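Local coordinates for protein glycerol-3-phosphate dehydrogenase [NAD(+)] (Dunaliella salina, PDB 6IUY) that probably interconverts dihydroxyacetone phosphate and sn-glycerol 3-phosphate with NAD, and joins this dehydrogenase to a phosphatase-like domain for direct conversion of dihydroxyacetone phosphate to glycerol, at residues A[37-42]-A[127-132]; A[201-206]-A[222-227]; A[351-356]-A[565-570]; A[382-387]-A[571-576]. All coordinates share one frame; numbering follows the deposited sequence.

Contact 1. Residues A[37-42]-A[127-132]; sequences AVCFDV and EVFLIS. With MG (magnesium ion), chain F.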
# COMPACT_ATOMS: atom_id res chain seq x y z
N ALA A 37 -5.15 -18.63 -29.25
CA ALA A 37 -5.13 -20.07 -29.06
C ALA A 37 -5.16 -20.80 -30.40
O ALA A 37 -5.86 -20.40 -31.32
CB ALA A 37 -6.30 -20.50 -28.20
N VAL A 38 -4.38 -21.88 -30.49
CA VAL A 38 -4.35 -22.78 -31.64
C VAL A 38 -4.87 -24.16 -31.24
O VAL A 38 -4.34 -24.79 -30.32
CB VAL A 38 -2.91 -22.92 -32.21
CG1 VAL A 38 -2.91 -23.70 -33.51
CG2 VAL A 38 -2.28 -21.55 -32.41
N CYS A 39 -5.92 -24.64 -31.92
CA CYS A 39 -6.47 -25.97 -31.64
C CYS A 39 -6.03 -27.01 -32.68
O CYS A 39 -6.20 -26.81 -33.89
CB CYS A 39 -7.99 -25.90 -31.57
SG CYS A 39 -8.60 -24.65 -30.43
N PHE A 40 -5.45 -28.11 -32.21
CA PHE A 40 -4.95 -29.12 -33.13
C PHE A 40 -5.85 -30.36 -33.13
O PHE A 40 -6.20 -30.88 -32.06
CB PHE A 40 -3.52 -29.53 -32.79
CG PHE A 40 -2.48 -28.52 -33.17
CD1 PHE A 40 -2.32 -27.36 -32.43
CD2 PHE A 40 -1.63 -28.74 -34.24
CE1 PHE A 40 -1.35 -26.42 -32.77
CE2 PHE A 40 -0.66 -27.82 -34.59
CZ PHE A 40 -0.51 -26.65 -33.85
N ASP A 41 -6.19 -30.84 -34.31
CA ASP A 41 -6.80 -32.15 -34.44
C ASP A 41 -5.71 -33.15 -34.15
O ASP A 41 -4.55 -32.86 -34.41
CB ASP A 41 -7.40 -32.37 -35.83
CG ASP A 41 -7.92 -33.79 -36.04
OD1 ASP A 41 -8.79 -34.25 -35.26
OD2 ASP A 41 -7.43 -34.44 -36.98
N VAL A 42 -6.05 -34.31 -33.60
CA VAL A 42 -5.07 -35.35 -33.32
C VAL A 42 -4.73 -36.17 -34.56
O VAL A 42 -3.61 -36.12 -35.08
CB VAL A 42 -5.56 -36.30 -32.21
CG1 VAL A 42 -4.66 -37.51 -32.12
CG2 VAL A 42 -5.60 -35.57 -30.88
N GLU A 127 -2.20 -20.30 -26.09
CA GLU A 127 -2.71 -21.55 -25.51
C GLU A 127 -3.03 -22.57 -26.59
O GLU A 127 -3.61 -22.25 -27.63
CB GLU A 127 -3.96 -21.32 -24.63
CG GLU A 127 -3.61 -21.24 -23.14
CD GLU A 127 -4.15 -22.41 -22.33
OE1 GLU A 127 -5.35 -22.39 -22.02
OE2 GLU A 127 -3.38 -23.35 -22.00
N VAL A 128 -2.64 -23.81 -26.33
CA VAL A 128 -2.79 -24.89 -27.29
C VAL A 128 -3.81 -25.90 -26.80
O VAL A 128 -3.79 -26.32 -25.63
CB VAL A 128 -1.43 -25.57 -27.55
CG1 VAL A 128 -1.63 -26.92 -28.25
CG2 VAL A 128 -0.53 -24.64 -28.37
N PHE A 129 -4.72 -26.27 -27.70
CA PHE A 129 -5.72 -27.29 -27.44
C PHE A 129 -5.63 -28.45 -28.43
O PHE A 129 -5.31 -28.27 -29.61
CB PHE A 129 -7.13 -26.71 -27.50
CG PHE A 129 -7.41 -25.68 -26.46
CD1 PHE A 129 -8.04 -26.04 -25.28
CD2 PHE A 129 -7.07 -24.35 -26.67
CE1 PHE A 129 -8.32 -25.10 -24.32
CE2 PHE A 129 -7.34 -23.41 -25.71
CZ PHE A 129 -7.96 -23.78 -24.53
N LEU A 130 -5.92 -29.65 -27.94
CA LEU A 130 -6.27 -30.75 -28.81
C LEU A 130 -7.80 -30.88 -28.87
O LEU A 130 -8.47 -30.89 -27.82
CB LEU A 130 -5.64 -32.05 -28.31
CG LEU A 130 -4.13 -32.00 -28.10
CD1 LEU A 130 -3.61 -33.30 -27.54
CD2 LEU A 130 -3.44 -31.67 -29.40
N ILE A 131 -8.35 -30.96 -30.08
CA ILE A 131 -9.78 -31.24 -30.26
C ILE A 131 -9.93 -32.40 -31.25
O ILE A 131 -9.55 -32.30 -32.41
CB ILE A 131 -10.57 -30.02 -30.78
CG1 ILE A 131 -10.33 -28.80 -29.90
CG2 ILE A 131 -12.06 -30.34 -30.85
CD1 ILE A 131 -11.10 -27.55 -30.35
N SER A 132 -10.49 -33.52 -30.76
CA SER A 132 -10.51 -34.75 -31.53
C SER A 132 -11.87 -35.43 -31.46
O SER A 132 -12.63 -35.25 -30.50
CB SER A 132 -9.41 -35.70 -31.03
OG SER A 132 -9.72 -37.06 -31.30
MG MG F . -7.87 -35.90 -38.49
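Phe129 O is approached by two groups from the facing strand: Phe40 N at 2.6 Å, with an N-H...O angle of 172°, and the CA of Cys39 as a weaker C-H...O contact. The pair belongs to the parallel core sheet of the haloacid dehalogenase fold. Of residues 37-42, only Val38 and Phe40 bond to strand 127-131 through both N and O, as a parallel ladder requires; Ile131 N, for instance, reaches Phe40 O at 2.9 Å. Cys39 turns its backbone to strand 201-205 instead.

On the face that carries Ala37, Cys39 and Phe129, helix 184-195 covers the sheet. With SG set beside its own backbone N (chi1 -53°), Cys39 brings the sulfur to 3.8 Å from Ile131 CD1 and 5.0 Å from the centroid of the Phe129 ring, an oblique sulfur-aromatic contact. Ala37 CB meets the edge of that ring at CE2, 4.0 Å away. The other face, under helix 114-123, has Leu130 CD2 against Phe40 CB, also at 4.0 Å.

Next along the chain, Asp41 belongs to a sequence consistent with the DxDx(T/V) motif of the family. Its OD1 pairs with Lys185 in a salt bridge, while OD2 binds the magnesium ion at 2.1 Å.

Contact 2. Residues A[201-206]-A[222-227]; sequences IIMVGD and DAFICF. With MG (magnesium ion), chain F.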
# COMPACT_ATOMS: atom_id res chain seq x y z
N ILE A 201 -8.92 -17.51 -32.34
CA ILE A 201 -8.69 -18.95 -32.16
C ILE A 201 -8.56 -19.64 -33.52
O ILE A 201 -9.41 -19.47 -34.39
CB ILE A 201 -9.83 -19.61 -31.35
CG1 ILE A 201 -10.10 -18.82 -30.06
CG2 ILE A 201 -9.48 -21.05 -31.02
CD1 ILE A 201 -11.38 -19.22 -29.36
N ILE A 202 -7.50 -20.42 -33.69
CA ILE A 202 -7.17 -21.04 -34.95
C ILE A 202 -7.50 -22.51 -34.86
O ILE A 202 -7.30 -23.12 -33.80
CB ILE A 202 -5.65 -20.87 -35.30
CG1 ILE A 202 -5.18 -19.42 -35.11
CG2 ILE A 202 -5.32 -21.41 -36.70
CD1 ILE A 202 -5.97 -18.38 -35.88
N MET A 203 -8.02 -23.10 -35.95
CA MET A 203 -8.15 -24.55 -36.02
C MET A 203 -7.15 -25.12 -37.01
O MET A 203 -7.05 -24.66 -38.16
CB MET A 203 -9.57 -24.98 -36.39
CG MET A 203 -9.77 -26.51 -36.46
SD MET A 203 -9.97 -27.31 -34.84
CE MET A 203 -8.67 -28.54 -34.86
N VAL A 204 -6.40 -26.13 -36.58
CA VAL A 204 -5.44 -26.81 -37.45
C VAL A 204 -5.78 -28.29 -37.54
O VAL A 204 -5.79 -28.98 -36.51
CB VAL A 204 -3.99 -26.66 -36.94
CG1 VAL A 204 -3.01 -27.17 -37.99
CG2 VAL A 204 -3.69 -25.21 -36.60
N GLY A 205 -6.06 -28.77 -38.76
CA GLY A 205 -6.41 -30.17 -38.98
C GLY A 205 -6.52 -30.63 -40.44
O GLY A 205 -6.33 -29.85 -41.38
N ASP A 206 -6.84 -31.91 -40.61
CA ASP A 206 -6.91 -32.52 -41.94
C ASP A 206 -8.35 -32.83 -42.40
O ASP A 206 -8.69 -32.64 -43.57
CB ASP A 206 -6.08 -33.82 -41.98
CG ASP A 206 -6.53 -34.85 -40.95
OD1 ASP A 206 -6.78 -34.47 -39.78
OD2 ASP A 206 -6.61 -36.05 -41.30
N ASP A 222 -11.58 -18.81 -36.03
CA ASP A 222 -11.50 -17.61 -36.85
C ASP A 222 -10.79 -17.94 -38.14
O ASP A 222 -10.93 -17.24 -39.14
CB ASP A 222 -10.81 -16.48 -36.10
CG ASP A 222 -11.62 -16.00 -34.91
OD1 ASP A 222 -12.68 -15.37 -35.14
OD2 ASP A 222 -11.24 -16.27 -33.75
N ALA A 223 -10.04 -19.04 -38.13
CA ALA A 223 -9.39 -19.50 -39.34
C ALA A 223 -9.08 -21.00 -39.26
O ALA A 223 -8.77 -21.53 -38.19
CB ALA A 223 -8.12 -18.71 -39.60
N PHE A 224 -9.19 -21.67 -40.39
CA PHE A 224 -8.84 -23.07 -40.49
C PHE A 224 -7.61 -23.21 -41.38
O PHE A 224 -7.60 -22.75 -42.51
CB PHE A 224 -10.02 -23.89 -41.03
CG PHE A 224 -9.67 -25.28 -41.47
CD1 PHE A 224 -8.88 -26.09 -40.68
CD2 PHE A 224 -10.14 -25.79 -42.67
CE1 PHE A 224 -8.55 -27.39 -41.09
CE2 PHE A 224 -9.83 -27.07 -43.08
CZ PHE A 224 -9.03 -27.88 -42.29
N ILE A 225 -6.57 -23.80 -40.81
CA ILE A 225 -5.37 -24.15 -41.55
C ILE A 225 -5.41 -25.65 -41.76
O ILE A 225 -5.46 -26.42 -40.79
CB ILE A 225 -4.08 -23.76 -40.79
CG1 ILE A 225 -3.94 -22.24 -40.70
CG2 ILE A 225 -2.86 -24.40 -41.45
CD1 ILE A 225 -2.83 -21.78 -39.79
N CYS A 226 -5.41 -26.07 -43.02
CA CYS A 226 -5.47 -27.50 -43.31
C CYS A 226 -4.07 -28.06 -43.44
O CYS A 226 -3.26 -27.56 -44.22
CB CYS A 226 -6.27 -27.77 -44.58
SG CYS A 226 -6.14 -29.49 -45.16
N PHE A 227 -3.79 -29.09 -42.66
CA PHE A 227 -2.50 -29.76 -42.70
C PHE A 227 -2.56 -31.08 -43.47
O PHE A 227 -3.03 -32.10 -42.96
CB PHE A 227 -1.99 -30.01 -41.29
CG PHE A 227 -0.66 -30.70 -41.24
CD1 PHE A 227 0.52 -29.97 -41.37
CD2 PHE A 227 -0.59 -32.06 -41.05
CE1 PHE A 227 1.73 -30.61 -41.31
CE2 PHE A 227 0.62 -32.71 -40.99
CZ PHE A 227 1.78 -31.99 -41.12
MG MG F . -7.87 -35.90 -38.49
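The beta-alpha-beta unit made of strand 201-205, helix 208-215 and strand 223-227 brings Ile201 beside Asp222, which clasps it with two bonds. Asp222 N donates to Ile201 O at 2.8 Å, and Ile201 N returns a bond to Asp222 OD2 at 3.0 Å through the anti lone pair of that oxygen. Arg193 adds a salt bridge to the same OD2, so two donors fix the carboxylate.

The parallel ladder then runs through Met203, whose N lies 2.8 Å from Ala223 O, and on to Gly205. In the haloacid dehalogenase fold this strand leads from the sheet core to the metal site, and here Asp206 OD1 binds the magnesium ion at 2.2 Å, with Asp41 OD2 and the backbone O of Asp43 completing the protein ligands. The Asp206 carboxylate carbon sits between backbone N and carbonyl carbon (chi1 59°), its CB 3.6 Å from Phe227 O.

Phe224 turns its ring edge-on to strand 201-205, with CG opposite its own N (chi1 166°). Two carbonyls meet the ring edge near its plane: Met203 O at CD1 and Gly205 O at CE1, the latter 3.3 Å away. Gly205 O also accepts Phe227 N at 2.9 Å.

Contact 3. Residues A[351-356]-A[565-570]; sequences APHQFM and VLTSDE. With NAD (nicotinamide-adenine-dinucleotide), chain C.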
# COMPACT_ATOMS: atom_id res chain seq x y z
N ALA A 351 14.34 7.14 -21.78
CA ALA A 351 15.23 8.29 -21.88
C ALA A 351 14.76 9.31 -20.86
O ALA A 351 13.58 9.32 -20.56
CB ALA A 351 15.19 8.87 -23.30
N PRO A 352 15.67 10.16 -20.34
CA PRO A 352 15.26 11.20 -19.39
C PRO A 352 14.07 11.95 -19.93
O PRO A 352 14.06 12.31 -21.12
CB PRO A 352 16.49 12.11 -19.30
CG PRO A 352 17.63 11.20 -19.59
CD PRO A 352 17.11 10.24 -20.65
N HIS A 353 13.06 12.19 -19.10
CA HIS A 353 11.75 12.53 -19.65
C HIS A 353 11.66 13.89 -20.36
O HIS A 353 10.73 14.10 -21.14
CB HIS A 353 10.69 12.47 -18.57
CG HIS A 353 10.68 13.65 -17.66
ND1 HIS A 353 11.46 13.73 -16.53
CD2 HIS A 353 9.95 14.79 -17.69
CE1 HIS A 353 11.22 14.87 -15.91
NE2 HIS A 353 10.31 15.54 -16.60
N GLN A 354 12.59 14.80 -20.13
CA GLN A 354 12.49 16.09 -20.81
C GLN A 354 12.72 15.97 -22.32
O GLN A 354 12.39 16.88 -23.08
CB GLN A 354 13.49 17.09 -20.24
CG GLN A 354 14.90 16.64 -20.36
CD GLN A 354 15.39 15.95 -19.11
OE1 GLN A 354 14.73 15.04 -18.59
NE2 GLN A 354 16.55 16.38 -18.61
N PHE A 355 13.28 14.84 -22.75
CA PHE A 355 13.65 14.63 -24.15
C PHE A 355 12.56 13.88 -24.90
O PHE A 355 12.61 13.78 -26.14
CB PHE A 355 14.97 13.85 -24.25
CG PHE A 355 16.11 14.56 -23.61
CD1 PHE A 355 16.38 15.89 -23.92
CD2 PHE A 355 16.88 13.93 -22.66
CE1 PHE A 355 17.41 16.56 -23.31
CE2 PHE A 355 17.92 14.60 -22.04
CZ PHE A 355 18.19 15.92 -22.37
N MET A 356 11.58 13.36 -24.17
CA MET A 356 10.69 12.35 -24.73
C MET A 356 9.73 12.93 -25.74
O MET A 356 9.42 12.28 -26.74
CB MET A 356 9.89 11.64 -23.63
CG MET A 356 10.60 10.39 -23.15
SD MET A 356 10.69 9.15 -24.45
CE MET A 356 11.94 8.14 -23.76
N VAL A 565 13.15 17.55 -9.68
CA VAL A 565 12.86 18.98 -9.66
C VAL A 565 12.05 19.38 -10.89
O VAL A 565 11.11 20.19 -10.79
CB VAL A 565 14.16 19.81 -9.58
CG1 VAL A 565 13.87 21.27 -9.86
CG2 VAL A 565 14.78 19.62 -8.21
N LEU A 566 12.39 18.81 -12.05
CA LEU A 566 11.55 18.94 -13.24
C LEU A 566 10.13 18.44 -12.94
O LEU A 566 9.14 19.06 -13.32
CB LEU A 566 12.14 18.16 -14.42
CG LEU A 566 13.45 18.70 -15.02
CD1 LEU A 566 14.01 17.70 -16.04
CD2 LEU A 566 13.22 20.04 -15.67
N THR A 567 10.03 17.31 -12.25
CA THR A 567 8.71 16.77 -11.95
C THR A 567 8.00 17.67 -10.93
O THR A 567 6.80 17.86 -11.02
CB THR A 567 8.80 15.33 -11.41
OG1 THR A 567 9.62 14.54 -12.28
CG2 THR A 567 7.41 14.69 -11.27
N SER A 568 8.74 18.22 -9.98
CA SER A 568 8.15 19.16 -9.02
C SER A 568 7.49 20.33 -9.75
O SER A 568 6.35 20.71 -9.45
CB SER A 568 9.21 19.69 -8.04
OG SER A 568 8.62 20.49 -7.02
N ASP A 569 8.22 20.92 -10.70
CA ASP A 569 7.70 22.06 -11.46
C ASP A 569 6.52 21.64 -12.31
O ASP A 569 5.53 22.36 -12.39
CB ASP A 569 8.79 22.69 -12.35
CG ASP A 569 9.90 23.38 -11.55
OD1 ASP A 569 9.73 23.60 -10.32
OD2 ASP A 569 10.95 23.71 -12.14
N GLU A 570 6.59 20.48 -12.95
CA GLU A 570 5.48 20.07 -13.80
C GLU A 570 4.18 19.98 -12.99
O GLU A 570 3.16 20.54 -13.38
CB GLU A 570 5.79 18.73 -14.48
CG GLU A 570 6.92 18.84 -15.52
CD GLU A 570 7.82 17.60 -15.57
OE1 GLU A 570 7.41 16.53 -15.06
OE2 GLU A 570 8.94 17.72 -16.13
PA NAD C . 20.43 9.01 -17.34
O1A NAD C . 21.57 8.10 -17.13
O2A NAD C . 19.93 9.69 -16.08
O5B NAD C . 20.84 10.20 -18.38
C5B NAD C . 21.90 10.01 -19.32
C4B NAD C . 21.33 10.03 -20.76
O4B NAD C . 20.89 11.23 -21.05
C3B NAD C . 22.46 9.78 -21.76
O3B NAD C . 22.44 8.53 -22.28
C2B NAD C . 22.22 10.81 -22.88
O2B NAD C . 22.34 10.12 -24.20
C1B NAD C . 21.03 11.25 -22.65
N9A NAD C . 20.90 12.55 -23.14
C8A NAD C . 21.60 13.66 -22.81
N7A NAD C . 21.12 14.68 -23.56
C5A NAD C . 20.14 14.21 -24.37
C6A NAD C . 19.35 14.80 -25.33
N6A NAD C . 19.38 16.17 -25.73
N1A NAD C . 18.43 14.08 -25.98
C2A NAD C . 18.29 12.75 -25.70
N3A NAD C . 19.08 12.16 -24.77
C4A NAD C . 20.00 12.89 -24.11
O3 NAD C . 19.25 8.16 -18.00
PN NAD C . 18.53 6.86 -17.40
O1N NAD C . 19.24 6.38 -16.14
O2N NAD C . 18.50 5.74 -18.41
O5D NAD C . 17.08 7.30 -16.96
C5D NAD C . 16.09 7.63 -17.91
C4D NAD C . 14.72 7.37 -17.26
O4D NAD C . 14.76 6.27 -16.53
C3D NAD C . 14.42 8.51 -16.31
O3D NAD C . 13.16 8.92 -16.52
C2D NAD C . 14.57 7.89 -14.89
O2D NAD C . 13.70 8.68 -13.97
C1D NAD C . 14.20 6.65 -15.05
N1N NAD C . 14.75 5.71 -14.11
C2N NAD C . 16.08 5.74 -13.72
C3N NAD C . 16.56 4.80 -12.80
C7N NAD C . 18.04 4.89 -12.37
O7N NAD C . 18.43 4.29 -11.39
N7N NAD C . 18.95 5.68 -13.17
C4N NAD C . 15.74 3.83 -12.28
C5N NAD C . 14.42 3.77 -12.69
C6N NAD C . 13.94 4.71 -13.61
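His353 NE2 donates to Glu570 OE2 at 2.6 Å with an N-H...O angle of 163°, and this is the hydrogen bond that joins residues 351-356 to helix 564-577. The oxygen lies close to the imidazole plane and offers its syn lone pair, while ring and carboxylate planes are nearly perpendicular, 87° apart. His353 reaches it because its CG sits between backbone N and carbonyl carbon (chi1 78°). Beside this bond Leu566 CB touches the ring edge at CE1, 3.7 Å away, and Leu566 CD1 lies 3.8 Å from Gln354 OE1, where the two side chains meet at about a right angle.

The contact bridges the two halves of the dehydrogenase: a loop after strand 346-349 of the NAD-binding sheet, of Rossmann type, and a helix of the C-terminal helical region. The same loop serves the cofactor. The adenine covers one face of the Phe355 ring, with NAD C6A 3.2 Å above its centre, and Gln354 CG backs the opposite face at 3.7 Å. Without the ring, as with an alanine at Phe355, the adenine would probably lose its flat support and Gln354 CG would face a gap.

Further out, Gln563, just before the helix, bonds both loop side chains: its OE1 to His353 ND1 and its NE2 to Gln354 OE1. Glu570 is held in turn by Met382, whose N bonds OE1.

Contact 4. Residues A[382-387]-A[571-576]; sequences MRVRAE and VQEILH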
# COMPACT_ATOMS: atom_id res chain seq x y z
N MET A 382 6.76 13.80 -16.57
CA MET A 382 5.54 14.07 -17.31
C MET A 382 5.68 15.33 -18.14
O MET A 382 6.59 16.14 -17.91
CB MET A 382 4.35 14.20 -16.36
CG MET A 382 4.40 15.42 -15.45
SD MET A 382 2.79 15.76 -14.71
CE MET A 382 3.21 17.06 -13.58
N ARG A 383 4.77 15.50 -19.09
CA ARG A 383 4.66 16.79 -19.75
C ARG A 383 3.37 17.44 -19.30
O ARG A 383 2.35 16.76 -19.13
CB ARG A 383 4.68 16.65 -21.29
CG ARG A 383 4.73 18.03 -22.01
CD ARG A 383 4.80 17.90 -23.54
NE ARG A 383 3.48 17.66 -24.12
CZ ARG A 383 2.83 18.53 -24.88
NH1 ARG A 383 1.63 18.22 -25.36
NH2 ARG A 383 3.37 19.70 -25.18
N VAL A 384 3.39 18.75 -19.10
CA VAL A 384 2.16 19.45 -18.81
C VAL A 384 1.45 19.83 -20.10
O VAL A 384 2.00 20.53 -20.94
CB VAL A 384 2.41 20.71 -17.98
CG1 VAL A 384 1.09 21.34 -17.57
CG2 VAL A 384 3.25 20.37 -16.76
N ARG A 385 0.21 19.39 -20.24
CA ARG A 385 -0.57 19.63 -21.44
C ARG A 385 -2.00 19.98 -21.07
O ARG A 385 -2.58 19.34 -20.19
CB ARG A 385 -0.55 18.41 -22.35
CG ARG A 385 -1.57 18.43 -23.45
CD ARG A 385 -1.76 17.05 -24.03
NE ARG A 385 -3.07 16.92 -24.63
CZ ARG A 385 -3.32 17.10 -25.92
NH1 ARG A 385 -2.32 17.40 -26.75
NH2 ARG A 385 -4.55 16.96 -26.39
N ALA A 386 -2.56 21.00 -21.71
CA ALA A 386 -3.94 21.42 -21.43
C ALA A 386 -4.18 21.51 -19.93
O ALA A 386 -5.15 20.94 -19.43
CB ALA A 386 -4.93 20.46 -22.05
N GLU A 387 -3.28 22.19 -19.22
CA GLU A 387 -3.35 22.29 -17.76
C GLU A 387 -3.48 20.93 -17.05
O GLU A 387 -3.98 20.86 -15.93
CB GLU A 387 -4.51 23.20 -17.35
CG GLU A 387 -4.24 24.68 -17.59
CD GLU A 387 -5.44 25.56 -17.28
OE1 GLU A 387 -6.57 25.03 -17.21
OE2 GLU A 387 -5.25 26.79 -17.11
N VAL A 571 4.24 19.29 -11.86
CA VAL A 571 3.08 19.17 -10.97
C VAL A 571 2.64 20.51 -10.39
O VAL A 571 1.44 20.78 -10.25
CB VAL A 571 3.38 18.19 -9.82
CG1 VAL A 571 2.30 18.27 -8.73
CG2 VAL A 571 3.50 16.81 -10.36
N GLN A 572 3.59 21.38 -10.06
CA GLN A 572 3.20 22.66 -9.49
C GLN A 572 2.43 23.49 -10.50
O GLN A 572 1.49 24.20 -10.15
CB GLN A 572 4.40 23.45 -8.97
CG GLN A 572 4.01 24.48 -7.92
CD GLN A 572 3.34 23.84 -6.72
OE1 GLN A 572 3.61 22.68 -6.40
NE2 GLN A 572 2.45 24.57 -6.06
N GLU A 573 2.85 23.42 -11.76
CA GLU A 573 2.13 24.08 -12.85
C GLU A 573 0.68 23.63 -12.87
O GLU A 573 -0.25 24.44 -12.91
CB GLU A 573 2.82 23.78 -14.18
CG GLU A 573 2.42 24.69 -15.32
CD GLU A 573 3.17 24.34 -16.60
OE1 GLU A 573 2.55 24.39 -17.68
OE2 GLU A 573 4.37 24.01 -16.52
N ILE A 574 0.47 22.32 -12.81
CA ILE A 574 -0.88 21.79 -12.73
C ILE A 574 -1.63 22.21 -11.45
O ILE A 574 -2.82 22.52 -11.50
CB ILE A 574 -0.87 20.25 -12.85
CG1 ILE A 574 -0.25 19.84 -14.20
CG2 ILE A 574 -2.27 19.67 -12.70
CD1 ILE A 574 0.13 18.39 -14.30
N LEU A 575 -0.93 22.25 -10.32
CA LEU A 575 -1.56 22.63 -9.05
C LEU A 575 -2.00 24.08 -9.09
O LEU A 575 -3.10 24.43 -8.65
CB LEU A 575 -0.62 22.40 -7.85
CG LEU A 575 -0.22 20.95 -7.53
CD1 LEU A 575 0.49 20.87 -6.19
CD2 LEU A 575 -1.41 20.00 -7.55
N HIS A 576 -1.14 24.94 -9.62
CA HIS A 576 -1.45 26.36 -9.72
C HIS A 576 -2.65 26.55 -10.63
O HIS A 576 -3.62 27.23 -10.28
CB HIS A 576 -0.25 27.14 -10.23
CG HIS A 576 -0.53 28.58 -10.47
ND1 HIS A 576 -0.65 29.50 -9.45
CD2 HIS A 576 -0.69 29.28 -11.62
CE1 HIS A 576 -0.89 30.70 -9.96
NE2 HIS A 576 -0.92 30.59 -11.27
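Met382 and Ile574 reach toward each other tip to tip, with Met382 SD 3.8 Å from Ile574 CD1. Met382 starts from the crowded position between its N and carbonyl carbon (chi1 67°) and then runs straight, which carries its methyl across to the helix. There CE comes unusually close to Val571, 3.0 Å from its N and 3.2 Å from its CG2, so the exact position of the methyl is doubtful and its short distances carry no weight.

Val384 is the second prong. Its CG1, opposite the backbone N (chi1 -174°), is 3.9 Å from Ile574 CG1 and 3.4 Å from Glu573 OE1. CG2 faces the other oxygen, 3.8 Å from Glu573 OE2, so the extended Glu573 chain lays its carboxylate across both methyls. Replacing Val384 by a glycine would remove these methyls and would probably open a gap beside Ile574 CG1 and leave the Glu573 chain freer to turn. Ile574 CG2 touches the backbone instead, 3.8 Å from Glu387 O.

Strand 382-385 and the helix segment 571-576 lie 8.9 Å apart at their axes, inclined by 28°. Arg383 and Arg385 point away from the helix, leaving Met382 and Val384 to face it. Ala386 and Glu387, both with left-handed backbone angles, connect strands 382-385 and 388-391, a beta hairpin packed by one face against a helix.

In the fold
From the N terminus, contact 1 closes a loop of 84 residues and contact 2, following in series, one of 15. Strands 37-40 and 201-205 are neighbours, so both contacts belong to one parallel sheet, and both end at the same magnesium ion. Contacts 3 and 4 lie on the opposite side of the chain's centre, in the dehydrogenase part; the centres of contacts 1 and 3 are about 49 Å apart. Their segments alternate along the chain: 351-356 and 382-387 come first, then 565-570 and 571-576, so the two long loops, of 208 and 183 residues, cross. Both meet helix 564-577 and tie the NAD-binding half to the helical C-terminal half.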